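Local coordinates for putative metal resistance protein (Proteus mirabilis, PDB 6C29) that probably acts in periplasmic protein-disulfide reduction, this chain being the N-terminal tandem immunoglobulin-fold domain that primes the disulfide isomerase partner ScsC, at residues Trp42-Glu51 with Phe77-Asp88. Numbering follows the deposited sequence.
Sequences WKTYWRSPGE and FDVAGIHTQGYD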
# COMPACT_ATOMS: atom_id res chain seq x y z
N TRP A 42 -17.05 1.28 -2.80
CA TRP A 42 -15.98 2.26 -2.67
C TRP A 42 -14.70 1.57 -2.21
O TRP A 42 -14.71 0.65 -1.37
CB TRP A 42 -16.37 3.36 -1.66
CG TRP A 42 -17.45 4.28 -2.15
CD1 TRP A 42 -18.79 4.13 -1.97
CD2 TRP A 42 -17.28 5.50 -2.88
NE1 TRP A 42 -19.46 5.18 -2.54
CE2 TRP A 42 -18.56 6.03 -3.11
CE3 TRP A 42 -16.18 6.19 -3.37
CZ2 TRP A 42 -18.76 7.22 -3.80
CZ3 TRP A 42 -16.37 7.37 -4.05
CH2 TRP A 42 -17.65 7.87 -4.27
N LYS A 43 -13.60 2.01 -2.79
CA LYS A 43 -12.25 1.53 -2.50
C LYS A 43 -11.33 2.65 -2.11
O LYS A 43 -11.65 3.82 -2.32
CB LYS A 43 -11.70 0.80 -3.73
CG LYS A 43 -12.56 -0.40 -4.14
CD LYS A 43 -12.49 -0.70 -5.61
CE LYS A 43 -13.54 -1.77 -6.02
NZ LYS A 43 -14.94 -1.26 -6.13
N THR A 44 -10.21 2.32 -1.48
CA THR A 44 -9.13 3.28 -1.39
C THR A 44 -7.92 2.64 -2.05
O THR A 44 -8.04 1.57 -2.63
CB THR A 44 -8.87 3.73 0.04
OG1 THR A 44 -7.91 4.81 0.05
CG2 THR A 44 -8.41 2.61 0.95
N TYR A 45 -6.82 3.38 -2.07
CA TYR A 45 -5.71 3.04 -2.94
C TYR A 45 -4.46 2.62 -2.21
O TYR A 45 -4.22 2.96 -1.07
CB TYR A 45 -5.36 4.23 -3.78
CG TYR A 45 -6.40 4.72 -4.76
CD1 TYR A 45 -6.44 4.23 -6.05
CD2 TYR A 45 -7.30 5.69 -4.39
CE1 TYR A 45 -7.37 4.72 -6.98
CE2 TYR A 45 -8.21 6.19 -5.29
CZ TYR A 45 -8.23 5.70 -6.59
OH TYR A 45 -9.14 6.20 -7.49
N TRP A 46 -3.65 1.87 -2.93
CA TRP A 46 -2.32 1.48 -2.50
C TRP A 46 -1.34 2.60 -2.76
O TRP A 46 -1.69 3.63 -3.35
CB TRP A 46 -1.94 0.21 -3.25
CG TRP A 46 -0.71 -0.54 -2.82
CD1 TRP A 46 -0.35 -0.88 -1.57
CD2 TRP A 46 0.29 -1.10 -3.69
NE1 TRP A 46 0.82 -1.61 -1.58
CE2 TRP A 46 1.22 -1.76 -2.87
CE3 TRP A 46 0.49 -1.10 -5.08
CZ2 TRP A 46 2.33 -2.41 -3.37
CZ3 TRP A 46 1.61 -1.77 -5.57
CH2 TRP A 46 2.50 -2.42 -4.72
N ARG A 47 -0.09 2.39 -2.38
CA ARG A 47 0.93 3.43 -2.60
C ARG A 47 1.16 3.75 -4.07
O ARG A 47 1.56 4.87 -4.41
CB ARG A 47 2.25 3.02 -1.95
CG ARG A 47 2.88 1.81 -2.55
CD ARG A 47 4.15 1.42 -1.81
NE ARG A 47 4.70 0.27 -2.48
CZ ARG A 47 5.10 -0.85 -1.90
NH1 ARG A 47 5.06 -0.98 -0.55
NH2 ARG A 47 5.54 -1.85 -2.64
N SER A 48 0.95 2.76 -4.94
CA SER A 48 0.94 2.92 -6.40
C SER A 48 -0.48 2.64 -6.88
O SER A 48 -0.88 1.51 -7.05
CB SER A 48 1.92 1.96 -7.07
OG SER A 48 3.25 2.34 -6.73
N PRO A 49 -1.27 3.68 -7.04
CA PRO A 49 -2.71 3.49 -7.19
C PRO A 49 -3.13 3.00 -8.56
O PRO A 49 -4.23 2.47 -8.69
CB PRO A 49 -3.25 4.89 -6.94
CG PRO A 49 -2.16 5.79 -7.35
CD PRO A 49 -0.89 5.11 -6.98
N GLY A 50 -2.26 3.20 -9.55
CA GLY A 50 -2.61 3.01 -10.93
C GLY A 50 -3.06 4.34 -11.53
O GLY A 50 -3.23 5.35 -10.82
N GLU A 51 -3.28 4.34 -12.83
CA GLU A 51 -3.72 5.54 -13.53
C GLU A 51 -5.00 6.13 -12.89
O GLU A 51 -5.94 5.40 -12.58
CB GLU A 51 -3.93 5.22 -15.01
CG GLU A 51 -4.10 6.43 -15.91
CD GLU A 51 -4.31 6.04 -17.37
OE1 GLU A 51 -4.23 4.83 -17.68
OE2 GLU A 51 -4.56 6.94 -18.20
N PHE A 77 -8.25 -4.10 -9.07
CA PHE A 77 -9.63 -3.94 -9.50
C PHE A 77 -9.65 -3.43 -10.93
O PHE A 77 -8.78 -2.64 -11.32
CB PHE A 77 -10.37 -2.95 -8.59
CG PHE A 77 -10.26 -3.26 -7.13
CD1 PHE A 77 -11.19 -4.11 -6.53
CD2 PHE A 77 -9.26 -2.70 -6.35
CE1 PHE A 77 -11.11 -4.40 -5.18
CE2 PHE A 77 -9.19 -2.99 -5.01
CZ PHE A 77 -10.11 -3.84 -4.43
N ASP A 78 -10.67 -3.86 -11.68
CA ASP A 78 -10.88 -3.40 -13.06
C ASP A 78 -12.30 -2.87 -13.25
O ASP A 78 -12.94 -3.09 -14.28
CB ASP A 78 -10.61 -4.56 -14.02
CG ASP A 78 -9.23 -5.16 -13.82
OD1 ASP A 78 -8.26 -4.59 -14.35
OD2 ASP A 78 -9.12 -6.19 -13.11
N VAL A 79 -12.77 -2.14 -12.25
CA VAL A 79 -14.12 -1.58 -12.21
C VAL A 79 -14.25 -0.32 -13.07
O VAL A 79 -13.34 0.49 -13.12
CB VAL A 79 -14.55 -1.29 -10.74
CG1 VAL A 79 -15.92 -0.58 -10.67
CG2 VAL A 79 -14.57 -2.59 -9.94
N ALA A 80 -15.37 -0.20 -13.79
CA ALA A 80 -15.64 1.00 -14.59
C ALA A 80 -14.58 1.23 -15.67
O ALA A 80 -14.32 2.37 -16.07
CB ALA A 80 -15.74 2.23 -13.67
N GLY A 81 -13.99 0.13 -16.14
CA GLY A 81 -13.01 0.16 -17.23
C GLY A 81 -11.64 0.74 -16.85
O GLY A 81 -10.86 1.07 -17.74
N ILE A 82 -11.37 0.82 -15.54
CA ILE A 82 -10.14 1.41 -14.97
C ILE A 82 -9.33 0.39 -14.15
O ILE A 82 -9.88 -0.21 -13.22
CB ILE A 82 -10.50 2.61 -14.02
CG1 ILE A 82 -11.52 3.55 -14.68
CG2 ILE A 82 -9.26 3.35 -13.56
CD1 ILE A 82 -11.04 4.20 -15.96
N HIS A 83 -8.05 0.16 -14.47
CA HIS A 83 -7.20 -0.70 -13.62
C HIS A 83 -6.57 0.05 -12.45
O HIS A 83 -5.86 1.04 -12.65
CB HIS A 83 -6.07 -1.35 -14.40
CG HIS A 83 -5.31 -2.38 -13.61
ND1 HIS A 83 -5.86 -3.59 -13.24
CD2 HIS A 83 -4.05 -2.37 -13.11
CE1 HIS A 83 -4.97 -4.29 -12.56
NE2 HIS A 83 -3.87 -3.57 -12.46
N THR A 84 -6.80 -0.46 -11.24
CA THR A 84 -6.31 0.18 -10.01
C THR A 84 -5.80 -0.82 -8.99
O THR A 84 -6.18 -2.00 -9.02
CB THR A 84 -7.39 1.02 -9.37
OG1 THR A 84 -8.52 0.20 -9.07
CG2 THR A 84 -7.82 2.14 -10.31
N GLN A 85 -4.94 -0.35 -8.09
CA GLN A 85 -4.40 -1.15 -7.00
C GLN A 85 -4.79 -0.51 -5.67
O GLN A 85 -4.58 0.69 -5.49
CB GLN A 85 -2.88 -1.29 -7.11
CG GLN A 85 -2.49 -1.91 -8.45
CD GLN A 85 -1.01 -2.03 -8.67
OE1 GLN A 85 -0.53 -3.06 -9.13
NE2 GLN A 85 -0.29 -0.95 -8.42
N GLY A 86 -5.40 -1.28 -4.78
CA GLY A 86 -5.88 -0.71 -3.53
C GLY A 86 -6.66 -1.70 -2.71
O GLY A 86 -6.32 -2.89 -2.67
N TYR A 87 -7.67 -1.20 -2.00
CA TYR A 87 -8.34 -1.93 -0.97
C TYR A 87 -9.83 -1.71 -1.03
O TYR A 87 -10.30 -0.58 -1.22
CB TYR A 87 -7.86 -1.48 0.40
CG TYR A 87 -6.35 -1.42 0.56
CD1 TYR A 87 -5.62 -2.56 0.85
CD2 TYR A 87 -5.67 -0.23 0.41
CE1 TYR A 87 -4.24 -2.51 1.01
CE2 TYR A 87 -4.27 -0.15 0.57
CZ TYR A 87 -3.57 -1.29 0.89
OH TYR A 87 -2.21 -1.24 1.06
N ASP A 88 -10.60 -2.77 -0.84
CA ASP A 88 -12.03 -2.59 -0.67
C ASP A 88 -12.48 -3.07 0.69
O ASP A 88 -11.72 -3.74 1.42
CB ASP A 88 -12.82 -3.28 -1.80
CG ASP A 88 -12.67 -4.76 -1.82
OD1 ASP A 88 -11.80 -5.29 -1.11
OD2 ASP A 88 -13.43 -5.42 -2.59
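Gln-85 is held at both its backbone and its amide by the turn following strand 43-45. Its NE2 donates to Ser-48 O at 2.9 Å, nearly in the amide's own plane, while its backbone N bonds Pro-49 O and its carbonyl receives Trp-46 N; glutamine suits because its amide reaches the turn without costing these backbone bonds. The extended chain carries NE2 to the edge of the Trp-46 indole, 3.4 Å from CE3, with amide and ring planes 82° apart. Near the plane of the same indole, at its five-membered ring, Tyr-87 OH lies 3.2 Å from Trp-46 CD1; that hydroxyl is hydrogen-bonded to Pro-72 O.

Along the antiparallel strands, Thr-44 and Tyr-87 form a hydrogen-bonded pair. Gly-86 CA comes within 3.8 Å of Tyr-45 CA, and glycine fits because a CB would collide with Thr-44 O. Lys-43 has an aliphatic chain long enough to cover the Phe-77 ring, CD 3.7 Å from its centroid in a CH-pi contact.

Gln-85 NE2 also bonds Leu-185 O, while Asp-186 hydrogen-bonds Ser-48 OG through OD1 and salt-bridges Arg-47 NH2 through OD2. The glutamine amide thus spends its two N-H groups on two carbonyls, which should fix its rotation.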